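Local structure of ABC transporter substrate binding protein (Ribose) (Agrobacterium vitis S4, 4WT7) at residues A86-A91 with A112-L117; V101-L106 with V121-S126; D133-G138 with P296-V301. The protein probably serves as the periplasmic solute-binding component of a sugar ABC transporter, and holds the sugar alcohol D-allitol in the cleft between its two lobes. All coordinates share one frame; numbering follows the deposited sequence.

Interaction 1: A86-A91 with A112-L117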
loop_
_atom_site.group_PDB
_atom_site.type_symbol
_atom_site.label_atom_id
_atom_site.label_comp_id
_atom_site.label_asym_id
_atom_site.label_seq_id
_atom_site.Cartn_x
_atom_site.Cartn_y
_atom_site.Cartn_z
ATOM N N ALA A 86 24.797 -11.057 -4.187
ATOM C CA ALA A 86 25.898 -11.828 -4.768
ATOM C C ALA A 86 26.157 -11.356 -6.196
ATOM O O ALA A 86 27.240 -11.568 -6.762
ATOM C CB ALA A 86 25.549 -13.339 -4.776
ATOM N N GLN A 87 25.133 -10.773 -6.798
ATOM C CA GLN A 87 25.267 -10.322 -8.172
ATOM C C GLN A 87 25.949 -8.965 -8.280
ATOM O O GLN A 87 26.371 -8.587 -9.355
ATOM C CB GLN A 87 23.908 -10.300 -8.893
ATOM C CG GLN A 87 23.272 -11.646 -9.193
ATOM C CD GLN A 87 24.255 -12.707 -9.597
ATOM O OE1 GLN A 87 24.459 -13.687 -8.885
ATOM N NE2 GLN A 87 24.869 -12.539 -10.737
ATOM N N LYS A 88 26.074 -8.234 -7.176
ATOM C CA LYS A 88 26.658 -6.883 -7.195
ATOM C C LYS A 88 26.226 -6.010 -8.380
ATOM O O LYS A 88 27.049 -5.519 -9.144
ATOM C CB LYS A 88 28.189 -6.943 -7.112
ATOM C CG LYS A 88 28.687 -7.253 -5.726
ATOM C CD LYS A 88 28.752 -5.965 -4.846
ATOM C CE LYS A 88 29.664 -4.876 -5.471
ATOM N NZ LYS A 88 29.521 -3.527 -4.790
ATOM N N PRO A 89 24.921 -5.818 -8.521
ATOM C CA PRO A 89 24.351 -4.865 -9.461
ATOM C C PRO A 89 24.714 -3.459 -9.051
ATOM O O PRO A 89 25.215 -3.270 -7.950
ATOM C CB PRO A 89 22.855 -5.065 -9.275
ATOM C CG PRO A 89 22.738 -5.457 -7.790
ATOM C CD PRO A 89 23.909 -6.361 -7.602
ATOM N N ASP A 90 24.420 -2.491 -9.917
ATOM C CA ASP A 90 24.700 -1.092 -9.631
ATOM C C ASP A 90 23.766 -0.465 -8.601
ATOM O O ASP A 90 24.101 0.547 -7.980
ATOM C CB ASP A 90 24.731 -0.333 -10.935
ATOM C CG ASP A 90 25.810 -0.861 -11.846
ATOM O OD1 ASP A 90 27.002 -0.661 -11.506
ATOM O OD2 ASP A 90 25.478 -1.519 -12.853
ATOM N N ALA A 91 22.593 -1.076 -8.404
ATOM C CA ALA A 91 21.694 -0.675 -7.336
ATOM C C ALA A 91 20.657 -1.794 -7.119
ATOM O O ALA A 91 20.477 -2.673 -7.989
ATOM C CB ALA A 91 21.011 0.656 -7.675
ATOM N N ALA A 112 27.781 -4.222 1.398
ATOM C CA ALA A 112 28.459 -4.806 0.254
ATOM C C ALA A 112 28.782 -3.804 -0.853
ATOM O O ALA A 112 29.314 -4.169 -1.897
ATOM C CB ALA A 112 27.623 -5.944 -0.309
ATOM N N GLY A 113 28.451 -2.546 -0.630
ATOM C CA GLY A 113 28.805 -1.507 -1.576
ATOM C C GLY A 113 27.677 -1.175 -2.534
ATOM O O GLY A 113 27.884 -0.435 -3.475
ATOM N N ILE A 114 26.488 -1.713 -2.291
ATOM C CA ILE A 114 25.383 -1.580 -3.242
ATOM C C ILE A 114 24.365 -0.574 -2.749
ATOM O O ILE A 114 23.743 -0.773 -1.705
ATOM C CB ILE A 114 24.656 -2.947 -3.451
ATOM C CG1 ILE A 114 25.656 -4.022 -3.877
ATOM C CG2 ILE A 114 23.558 -2.860 -4.512
ATOM C CD1 ILE A 114 25.114 -5.419 -3.671
ATOM N N PRO A 115 24.171 0.505 -3.522
ATOM C CA PRO A 115 23.118 1.478 -3.285
ATOM C C PRO A 115 21.732 0.787 -3.229
ATOM O O PRO A 115 21.378 -0.007 -4.128
ATOM C CB PRO A 115 23.187 2.375 -4.521
ATOM C CG PRO A 115 24.527 2.222 -5.028
ATOM C CD PRO A 115 24.936 0.820 -4.737
ATOM N N VAL A 116 20.965 1.115 -2.189
ATOM C CA VAL A 116 19.630 0.583 -2.004
ATOM C C VAL A 116 18.632 1.711 -2.031
ATOM O O VAL A 116 18.819 2.717 -1.355
ATOM C CB VAL A 116 19.541 -0.133 -0.639
ATOM C CG1 VAL A 116 18.081 -0.432 -0.271
ATOM C CG2 VAL A 116 20.384 -1.373 -0.682
ATOM N N LEU A 117 17.602 1.572 -2.866
ATOM C CA LEU A 117 16.418 2.414 -2.791
ATOM C C LEU A 117 15.191 1.559 -2.513
ATOM O O LEU A 117 15.203 0.351 -2.720
ATOM C CB LEU A 117 16.194 3.200 -4.098
ATOM C CG LEU A 117 17.168 4.359 -4.321
ATOM C CD1 LEU A 117 18.577 3.811 -4.694
ATOM C CD2 LEU A 117 16.639 5.335 -5.375
#

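Interaction 2: V101-L106 with V121-S126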
loop_
_atom_site.group_PDB
_atom_site.type_symbol
_atom_site.label_atom_id
_atom_site.label_comp_id
_atom_site.label_asym_id
_atom_site.label_seq_id
_atom_site.Cartn_x
_atom_site.Cartn_y
_atom_site.Cartn_z
ATOM N N VAL A 101 11.670 -8.020 8.284
ATOM C CA VAL A 101 12.119 -9.154 7.481
ATOM C C VAL A 101 13.251 -8.785 6.543
ATOM O O VAL A 101 14.232 -9.516 6.396
ATOM C CB VAL A 101 10.993 -9.711 6.599
ATOM C CG1 VAL A 101 11.519 -10.787 5.649
ATOM C CG2 VAL A 101 9.895 -10.284 7.463
ATOM N N ILE A 102 13.083 -7.670 5.857
ATOM C CA ILE A 102 14.039 -7.321 4.825
ATOM C C ILE A 102 15.219 -6.480 5.349
ATOM O O ILE A 102 16.281 -6.502 4.769
ATOM C CB ILE A 102 13.370 -6.624 3.713
ATOM C CG1 ILE A 102 12.510 -5.477 4.214
ATOM C CG2 ILE A 102 12.493 -7.623 3.003
ATOM C CD1 ILE A 102 11.826 -4.698 3.096
ATOM N N ASP A 103 15.032 -5.748 6.435
ATOM C CA ASP A 103 16.045 -4.776 6.850
ATOM C C ASP A 103 17.464 -5.360 6.960
ATOM O O ASP A 103 18.441 -4.719 6.557
ATOM C CB ASP A 103 15.624 -4.105 8.145
ATOM C CG ASP A 103 15.688 -2.599 8.071
ATOM O OD1 ASP A 103 15.907 -2.044 6.976
ATOM O OD2 ASP A 103 15.486 -1.970 9.131
ATOM N N PRO A 104 17.604 -6.567 7.527
ATOM C CA PRO A 104 18.985 -7.079 7.590
ATOM C C PRO A 104 19.632 -7.234 6.215
ATOM O O PRO A 104 20.872 -7.136 6.045
ATOM C CB PRO A 104 18.812 -8.451 8.255
ATOM C CG PRO A 104 17.612 -8.234 9.207
ATOM C CD PRO A 104 16.680 -7.315 8.407
ATOM N N TRP A 105 18.793 -7.454 5.208
ATOM C CA TRP A 105 19.329 -7.723 3.891
ATOM C C TRP A 105 19.582 -6.444 3.144
ATOM O O TRP A 105 20.535 -6.353 2.379
ATOM C CB TRP A 105 18.424 -8.703 3.151
ATOM C CG TRP A 105 18.378 -9.898 3.987
ATOM C CD1 TRP A 105 17.327 -10.358 4.727
ATOM C CD2 TRP A 105 19.492 -10.741 4.293
ATOM N NE1 TRP A 105 17.710 -11.484 5.433
ATOM C CE2 TRP A 105 19.038 -11.725 5.191
ATOM C CE3 TRP A 105 20.825 -10.752 3.889
ATOM C CZ2 TRP A 105 19.874 -12.734 5.675
ATOM C CZ3 TRP A 105 21.654 -11.746 4.374
ATOM C CH2 TRP A 105 21.173 -12.721 5.274
ATOM N N LEU A 106 18.744 -5.455 3.370
ATOM C CA LEU A 106 19.007 -4.145 2.816
ATOM C C LEU A 106 20.335 -3.627 3.437
ATOM O O LEU A 106 21.164 -3.008 2.749
ATOM C CB LEU A 106 17.883 -3.196 3.169
ATOM C CG LEU A 106 16.464 -3.572 2.705
ATOM C CD1 LEU A 106 15.510 -2.437 3.030
ATOM C CD2 LEU A 106 16.411 -3.932 1.265
ATOM N N VAL A 121 9.079 1.384 1.849
ATOM C CA VAL A 121 9.850 0.775 2.932
ATOM C C VAL A 121 10.703 1.858 3.601
ATOM O O VAL A 121 11.645 2.359 2.990
ATOM C CB VAL A 121 10.816 -0.344 2.456
ATOM C CG1 VAL A 121 11.536 -0.949 3.684
ATOM C CG2 VAL A 121 10.105 -1.460 1.636
ATOM N N GLY A 122 10.383 2.205 4.847
ATOM C CA GLY A 122 11.072 3.273 5.547
ATOM C C GLY A 122 12.277 2.729 6.285
ATOM O O GLY A 122 12.324 2.650 7.508
ATOM N N SER A 123 13.249 2.295 5.517
ATOM C CA SER A 123 14.449 1.732 6.075
ATOM C C SER A 123 15.538 2.776 6.251
ATOM O O SER A 123 15.728 3.616 5.394
ATOM C CB SER A 123 14.964 0.666 5.137
ATOM O OG SER A 123 16.220 0.179 5.569
ATOM N N SER A 124 16.262 2.694 7.360
ATOM C CA SER A 124 17.500 3.426 7.565
ATOM C C SER A 124 18.562 3.127 6.529
ATOM O O SER A 124 19.520 3.902 6.355
ATOM C CB SER A 124 18.090 3.025 8.920
ATOM O OG SER A 124 17.474 3.779 9.924
ATOM N N HIS A 125 18.426 1.968 5.890
ATOM C CA HIS A 125 19.439 1.460 4.967
ATOM C C HIS A 125 19.091 1.826 3.544
ATOM O O HIS A 125 19.878 1.595 2.608
ATOM C CB HIS A 125 19.597 -0.044 5.129
ATOM C CG HIS A 125 19.847 -0.439 6.551
ATOM N ND1 HIS A 125 20.888 0.091 7.285
ATOM C CD2 HIS A 125 19.153 -1.238 7.395
ATOM C CE1 HIS A 125 20.825 -0.371 8.524
ATOM N NE2 HIS A 125 19.794 -1.193 8.608
ATOM N N SER A 126 17.921 2.422 3.362
ATOM C CA SER A 126 17.558 2.893 2.060
ATOM C C SER A 126 18.056 4.311 1.885
ATOM O O SER A 126 17.947 5.089 2.817
ATOM C CB SER A 126 16.045 2.866 1.916
ATOM O OG SER A 126 15.667 3.333 0.633
HETATM O O HOH W 1 15.550 0.642 9.446
HETATM O O HOH W 2 18.484 -2.525 10.663
#

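Interaction 3: D133-G138 with P296-V301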
loop_
_atom_site.group_PDB
_atom_site.type_symbol
_atom_site.label_atom_id
_atom_site.label_comp_id
_atom_site.label_asym_id
_atom_site.label_seq_id
_atom_site.Cartn_x
_atom_site.Cartn_y
_atom_site.Cartn_z
ATOM N N ASP A 133 2.685 10.235 0.727
ATOM C CA ASP A 133 2.745 10.834 2.043
ATOM C C ASP A 133 1.626 10.185 2.848
ATOM O O ASP A 133 0.479 10.650 2.826
ATOM C CB ASP A 133 2.526 12.333 1.955
ATOM C CG ASP A 133 2.302 12.992 3.296
ATOM O OD1 ASP A 133 2.099 12.309 4.324
ATOM O OD2 ASP A 133 2.353 14.250 3.327
ATOM N N ASN A 134 1.973 9.110 3.536
ATOM C CA ASN A 134 0.993 8.306 4.245
ATOM C C ASN A 134 0.418 8.932 5.505
ATOM O O ASN A 134 -0.629 8.535 5.971
ATOM C CB ASN A 134 1.571 6.924 4.504
ATOM C CG ASN A 134 1.632 6.138 3.238
ATOM O OD1 ASN A 134 0.597 5.832 2.659
ATOM N ND2 ASN A 134 2.828 5.897 2.739
ATOM N N TRP A 135 1.059 9.967 6.013
ATOM C CA TRP A 135 0.443 10.724 7.080
ATOM C C TRP A 135 -0.798 11.446 6.551
ATOM O O TRP A 135 -1.874 11.404 7.174
ATOM C CB TRP A 135 1.464 11.675 7.660
ATOM C CG TRP A 135 2.585 10.930 8.342
ATOM C CD1 TRP A 135 2.572 10.472 9.622
ATOM C CD2 TRP A 135 3.857 10.546 7.792
ATOM N NE1 TRP A 135 3.737 9.858 9.910
ATOM C CE2 TRP A 135 4.561 9.890 8.807
ATOM C CE3 TRP A 135 4.487 10.734 6.548
ATOM C CZ2 TRP A 135 5.854 9.355 8.626
ATOM C CZ3 TRP A 135 5.779 10.215 6.365
ATOM C CH2 TRP A 135 6.443 9.535 7.401
ATOM N N GLY A 136 -0.644 12.059 5.381
ATOM C CA GLY A 136 -1.743 12.735 4.681
ATOM C C GLY A 136 -2.838 11.736 4.346
ATOM O O GLY A 136 -3.992 11.968 4.676
ATOM N N ILE A 137 -2.470 10.625 3.701
ATOM C CA ILE A 137 -3.429 9.585 3.365
ATOM C C ILE A 137 -4.223 9.128 4.587
ATOM O O ILE A 137 -5.460 9.086 4.580
ATOM C CB ILE A 137 -2.724 8.371 2.759
ATOM C CG1 ILE A 137 -2.399 8.657 1.291
ATOM C CG2 ILE A 137 -3.620 7.120 2.841
ATOM C CD1 ILE A 137 -1.721 7.513 0.588
ATOM N N GLY A 138 -3.505 8.763 5.640
ATOM C CA GLY A 138 -4.151 8.128 6.763
ATOM C C GLY A 138 -5.038 9.104 7.477
ATOM O O GLY A 138 -6.138 8.739 7.889
ATOM N N PRO A 296 17.017 13.055 -1.595
ATOM C CA PRO A 296 16.266 13.175 -0.341
ATOM C C PRO A 296 15.960 11.786 0.193
ATOM O O PRO A 296 15.889 10.855 -0.617
ATOM C CB PRO A 296 14.969 13.869 -0.765
ATOM C CG PRO A 296 14.844 13.601 -2.246
ATOM C CD PRO A 296 16.227 13.430 -2.780
ATOM N N ARG A 297 15.770 11.634 1.501
ATOM C CA ARG A 297 15.496 10.318 2.077
ATOM C C ARG A 297 14.144 9.772 1.622
ATOM O O ARG A 297 13.968 8.578 1.515
ATOM C CB ARG A 297 15.465 10.380 3.605
ATOM C CG ARG A 297 16.743 10.920 4.253
ATOM C CD ARG A 297 17.889 9.936 4.126
ATOM N NE ARG A 297 17.619 8.707 4.865
ATOM C CZ ARG A 297 18.380 7.620 4.816
ATOM N NH1 ARG A 297 18.034 6.523 5.495
ATOM N NH2 ARG A 297 19.489 7.619 4.093
ATOM N N GLU A 298 13.167 10.642 1.400
ATOM C CA GLU A 298 11.874 10.135 0.902
ATOM C C GLU A 298 11.458 11.028 -0.251
ATOM O O GLU A 298 11.854 12.193 -0.286
ATOM C CB GLU A 298 10.817 10.112 2.019
ATOM C CG GLU A 298 11.246 9.333 3.299
ATOM C CD GLU A 298 10.113 8.522 3.947
ATOM O OE1 GLU A 298 8.959 9.026 4.073
ATOM O OE2 GLU A 298 10.377 7.361 4.345
ATOM N N SER A 299 10.687 10.466 -1.187
ATOM C CA SER A 299 10.143 11.184 -2.339
ATOM C C SER A 299 8.656 10.851 -2.421
ATOM O O SER A 299 8.295 9.697 -2.634
ATOM C CB SER A 299 10.874 10.756 -3.613
ATOM O OG SER A 299 12.251 11.106 -3.490
ATOM N N TYR A 300 7.797 11.846 -2.224
ATOM C CA TYR A 300 6.364 11.596 -2.110
ATOM C C TYR A 300 5.648 11.800 -3.401
ATOM O O TYR A 300 5.851 12.789 -4.087
ATOM C CB TYR A 300 5.742 12.476 -1.017
ATOM C CG TYR A 300 6.411 12.247 0.334
ATOM C CD1 TYR A 300 6.275 11.042 0.994
ATOM C CD2 TYR A 300 7.190 13.232 0.930
ATOM C CE1 TYR A 300 6.893 10.819 2.210
ATOM C CE2 TYR A 300 7.808 13.024 2.139
ATOM C CZ TYR A 300 7.658 11.821 2.780
ATOM O OH TYR A 300 8.267 11.581 3.985
ATOM N N VAL A 301 4.816 10.838 -3.740
ATOM C CA VAL A 301 3.991 10.930 -4.926
ATOM C C VAL A 301 2.564 11.185 -4.474
ATOM O O VAL A 301 2.070 10.490 -3.576
ATOM C CB VAL A 301 4.002 9.643 -5.720
ATOM C CG1 VAL A 301 2.923 9.724 -6.831
ATOM C CG2 VAL A 301 5.374 9.407 -6.301
HETATM O O HOH W 3 1.260 11.528 -1.336
#

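Interaction 1: A86-A91 with A112-L117
Lys88 and Ile114 cross at a slant, the lysine chain lying over the isoleucine on its way to the C-terminal end of helix 99-111. Bends at chi2 (-83°) and chi3 (-58°) curl the lysine over, so that CD rests 3.8 Å from Ile114 CG1 and the ammonium group goes on to the backbone beyond. There NZ donates to the carbonyl O of Ala112 at 3.0 Å, tilted 17° from the carbonyl plane. Ala112 directly follows helix 99-111, and Gly113 comes next with positive phi in a Schellman motif. Ile114 serves both neighbours with separate branches: CD1 meets Lys88 CD and the ring of Pro89, with 4.2 Å from CD1 to Pro89 CD, while CG2 turns to Pro89 O and Ala91 CA. Next along, the Pro115 ring sets its CD 3.4 Å from Asp90 O, and Ala91 CB lies alongside Pro115 CB. A CA-H...O contact, 3.3 Å from Ala91 CA to Pro115 O, lies just where the two chains approach the neighbouring parallel strands 91-95 and 116-119, each entering the sheet after a helix of a Rossmann-like lobe. The carboxylate of Asp90 is bonded instead to the backbone N of Arg34. Apolar contact thus does most of the joining, and the one direct hydrogen bond places a probably positive ammonium at a helix C-terminus, where its charge should interact favourably with the helix dipole.

Interaction 2: V101-L106 with V121-S126
Ile102 meets Val121 tip to tip, the first of three helix side chains to reach the loop leaving the C-terminal end of strand 116-119. With chi1 at 50°, its CG1 is flanked by both backbone N and C, and CD1 ends 3.8 Å from Val121 CG1 and nearly as close to CG2. Asp120, just before Val121, lines the D-allitol pocket, and the Val121 side chain lies about 9 Å from the ligand, so the contact backs the pocket rather than forming it. One residue on, Asp103 supplies the polar part. Its OD1 accepts from Ser123 OG at 2.6 Å through the syn lone pair, facing OD2. The same OD1 lies near the plane of the His125 ring at its edge, 3.4 Å from CD2, with carboxylate and ring planes 58° apart. OD2 accepts from a water at 2.6 Å that in turn takes the backbone N-H of Ser124; a second water, bonded to His125 NE2, reaches OD2 weakly. Leu106, one turn later, closes the contact: CD1 packs on Ser123 CB and OG and more loosely on Val121 CG1, while CB faces His125 CB at 4.1 Å.

Ser123 works in both directions. Its OG, anti to its own N (chi1 174°), also accepts from His125 N at 2.9 Å, an ST turn within the type I turn from Ser123 to Ser126. Arg110, further along the same helix, holds the carbonyl of His125. A single hydroxyl therefore gives its proton to the helix and takes one from its own loop, which fixes its rotation. Asp103, with both oxygens engaged, would be expected to remain ionised and may favour a protonated His125, while the aliphatic contacts beside it keep the helix and the turn together without charge.

Interaction 3: D133-G138 with P296-V301
Tyr300 leans from its strand against the start of helix 134-148, meeting first Asp133 and then Trp135. Its CB, at the base, lies 4.2 Å from the backbone N of Asp133. With CG anti to the carbonyl carbon (chi1 -58°), the ring is carried past the Asp133 backbone: Asp133 CA lies oblique to the ring, 3.7 Å from CD1, and CE1 continues past the same CA to lie 4.3 Å from Trp135 CZ3. At the tip, OH sits 3.7 Å from that CZ3 and donates to Glu298 OE1 at 2.6 Å, the carboxylate receiving it on its anti lone pair, the one away from its other oxygen. Glu298 OE1 in turn lies at the edge of the indole, near its plane. The tyrosine hydroxyl is thus tied to a residue of its own strand while its ring covers the helix start.

Asp133 meanwhile is the N-cap: its OD1 accepts from Gly136 N at 3.0 Å, nearly straight at 171° but from above the carboxylate plane. A water bridges the two backbones, accepting from Asp133 N and donating to Val301 O.

Strand 298-300 is an outermost strand of the first lobe's parallel sheet and runs beside strand 129-131, through backbone bonds of Ser299 to Asn129 and Thr131. Helix 134-148 leaves just after that neighbouring strand and enters the second lobe, where it packs on helix 165-178, with Trp135 on Ile169. Since sheet and helix belong to different lobes, the contact lies at a crossing between them, with Val301 turned the other way, onto helix 275-290.

Interactions 1 and 2 belong to the same lobe and are coupled through helix 99-111 and strand 116-119, which follow each other in the chain; Val116 packs against the carbonyls of Leu106 and His125. Interaction 2 is the most buried and pairs aliphatic contacts with a direct hydrogen bond and waters. Interaction 1, partly buried at the far end of the lobe, relies on proline and isoleucine with one lysine bond. Interaction 3 is a surface contact, aromatic and water-bridged, with no direct hydrogen bond across it. It shares the parallel sheet with interaction 1 without touching it, but Arg297 probably bonds to Ser124 O of interaction 2.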